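PDB 3IPZ: monothiol glutaredoxin-S14, chloroplastic from Arabidopsis thaliana, which binds a [2Fe-2S] cluster shared between dimeric partners, may act as a chloroplast Fe-S cluster donor to other proteins, and may regulate CAX cation transporters. Local coordinates for residues 44-49 with 97-102. Residues are numbered along the deposited sequence; the frame is centred on the assembly and turned at random.
Sequences KNLNVP and GELQEE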
loop_
_atom_site.group_PDB
_atom_site.type_symbol
_atom_site.label_atom_id
_atom_site.label_comp_id
_atom_site.label_asym_id
_atom_site.label_seq_id
_atom_site.Cartn_x
_atom_site.Cartn_y
_atom_site.Cartn_z
ATOM N N LYS A 44 5.401 -7.765 8.265
ATOM C CA LYS A 44 5.750 -8.062 9.649
ATOM C C LYS A 44 7.021 -8.924 9.688
ATOM O O LYS A 44 7.861 -8.762 10.572
ATOM C CB LYS A 44 4.599 -8.778 10.363
ATOM C CG LYS A 44 3.417 -7.872 10.717
ATOM C CD LYS A 44 2.423 -8.577 11.641
ATOM C CE LYS A 44 1.287 -7.646 12.059
ATOM N NZ LYS A 44 0.360 -8.262 13.053
ATOM N N ASN A 45 7.154 -9.826 8.718
ATOM C CA ASN A 45 8.312 -10.703 8.610
ATOM C C ASN A 45 9.607 -9.892 8.467
ATOM O O ASN A 45 10.625 -10.196 9.104
ATOM C CB ASN A 45 8.146 -11.616 7.390
ATOM C CG ASN A 45 9.388 -12.459 7.106
ATOM O OD1 ASN A 45 9.563 -13.537 7.675
ATOM N ND2 ASN A 45 10.260 -11.963 6.230
ATOM N N LEU A 46 9.556 -8.854 7.633
ATOM C CA LEU A 46 10.719 -8.005 7.369
ATOM C C LEU A 46 11.006 -6.968 8.442
ATOM O O LEU A 46 12.006 -6.257 8.366
ATOM C CB LEU A 46 10.561 -7.289 6.024
ATOM C CG LEU A 46 10.301 -8.167 4.794
ATOM C CD1 LEU A 46 10.213 -7.287 3.562
ATOM C CD2 LEU A 46 11.409 -9.195 4.629
ATOM N N ASN A 47 10.133 -6.879 9.438
ATOM C CA ASN A 47 10.318 -5.914 10.521
ATOM C C ASN A 47 10.380 -4.479 10.018
ATOM O O ASN A 47 11.079 -3.640 10.581
ATOM C CB ASN A 47 11.588 -6.238 11.320
ATOM C CG ASN A 47 11.390 -7.402 12.272
ATOM O OD1 ASN A 47 10.629 -7.303 13.236
ATOM N ND2 ASN A 47 12.062 -8.516 12.001
ATOM N N VAL A 48 9.643 -4.201 8.952
ATOM C CA VAL A 48 9.606 -2.856 8.401
ATOM C C VAL A 48 8.385 -2.161 8.996
ATOM O O VAL A 48 7.299 -2.737 9.053
ATOM C CB VAL A 48 9.514 -2.877 6.829
ATOM C CG1 VAL A 48 9.379 -4.300 6.324
ATOM C CG2 VAL A 48 8.338 -2.050 6.343
ATOM N N PRO A 49 8.561 -0.928 9.489
ATOM C CA PRO A 49 7.429 -0.199 10.069
ATOM C C PRO A 49 6.563 0.330 8.928
ATOM O O PRO A 49 7.084 0.687 7.865
ATOM C CB PRO A 49 8.108 0.923 10.853
ATOM C CG PRO A 49 9.316 1.228 10.018
ATOM C CD PRO A 49 9.813 -0.156 9.607
ATOM N N GLY A 97 13.580 -10.636 -3.308
ATOM C CA GLY A 97 14.485 -9.803 -2.535
ATOM C C GLY A 97 14.374 -8.343 -2.953
ATOM O O GLY A 97 14.914 -7.450 -2.285
ATOM N N GLU A 98 13.674 -8.100 -4.065
ATOM C CA GLU A 98 13.457 -6.743 -4.591
ATOM C C GLU A 98 12.622 -5.877 -3.622
ATOM O O GLU A 98 12.807 -4.664 -3.526
ATOM C CB GLU A 98 12.755 -6.827 -5.947
ATOM C CG GLU A 98 12.450 -5.483 -6.600
ATOM C CD GLU A 98 11.634 -5.626 -7.885
ATOM O OE1 GLU A 98 11.992 -6.486 -8.721
ATOM O OE2 GLU A 98 10.647 -4.878 -8.064
ATOM N N LEU A 99 11.701 -6.513 -2.909
ATOM C CA LEU A 99 10.865 -5.818 -1.944
ATOM C C LEU A 99 11.775 -5.210 -0.865
ATOM O O LEU A 99 11.655 -4.040 -0.520
ATOM C CB LEU A 99 9.895 -6.812 -1.290
ATOM C CG LEU A 99 8.557 -6.294 -0.748
ATOM C CD1 LEU A 99 8.141 -7.188 0.385
ATOM C CD2 LEU A 99 8.653 -4.865 -0.275
ATOM N N GLN A 100 12.686 -6.020 -0.339
ATOM C CA GLN A 100 13.608 -5.566 0.694
ATOM C C GLN A 100 14.502 -4.441 0.190
ATOM O O GLN A 100 14.711 -3.440 0.883
ATOM C CB GLN A 100 14.450 -6.735 1.201
ATOM C CG GLN A 100 13.619 -7.832 1.847
ATOM C CD GLN A 100 13.043 -8.852 0.856
ATOM O OE1 GLN A 100 12.655 -8.520 -0.271
ATOM N NE2 GLN A 100 12.969 -10.103 1.293
ATOM N N GLU A 101 15.020 -4.596 -1.023
ATOM C CA GLU A 101 15.862 -3.560 -1.593
ATOM C C GLU A 101 15.120 -2.233 -1.596
ATOM O O GLU A 101 15.670 -1.205 -1.176
ATOM C CB GLU A 101 16.252 -3.913 -3.022
ATOM C CG GLU A 101 17.440 -4.851 -3.137
ATOM C CD GLU A 101 17.751 -5.185 -4.581
ATOM O OE1 GLU A 101 17.824 -4.245 -5.402
ATOM O OE2 GLU A 101 17.921 -6.385 -4.890
ATOM N N GLU A 102 13.872 -2.266 -2.073
ATOM C CA GLU A 102 13.036 -1.075 -2.154
ATOM C C GLU A 102 12.781 -0.411 -0.815
ATOM O O GLU A 102 12.845 0.817 -0.703
ATOM C CB GLU A 102 11.691 -1.402 -2.802
ATOM C CG GLU A 102 11.644 -1.084 -4.274
ATOM C CD GLU A 102 11.963 0.367 -4.553
ATOM O OE1 GLU A 102 11.182 1.252 -4.132
ATOM O OE2 GLU A 102 13.006 0.619 -5.191
#
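The CA atoms of the two segments come nearest at L46 and Q100, 7.7 Å apart, where the turn after helix 34-45 meets the first turn of helix 98-108. That turn is a Schellman motif: N47 has positive phi and its N bonds back to K44 O at 3.2 Å. G97, also with positive phi, ends helix 87-96 and is the N-cap of helix 98-108. No hydrogen bond crosses the contact. L46 points at the helix. Its CD1 meets L99 CD1 at 3.8 Å, methyl to methyl. Both L46 methyls also rest against Q100 CG, CD2 at 3.8 Å. Q100 chi1 (-62°) sets CG beside the backbone N, where the methyls reach it, and its chain crosses L46 at about a right angle. L99 is buried, with CG anti to the backbone N (chi1 -153°). Cutting L46 back to an alanine is likely to open a gap beside L99 CD1 and take the methyl contacts away from Q100 CG. F94 of helix 87-96 also touches L46, and A93 packs on L99. Next along the chain, V48 rests on V103 and P49 on M107, so the link from helix 34-45 to strand 51-54 follows the C-terminal helix of this glutaredoxin domain.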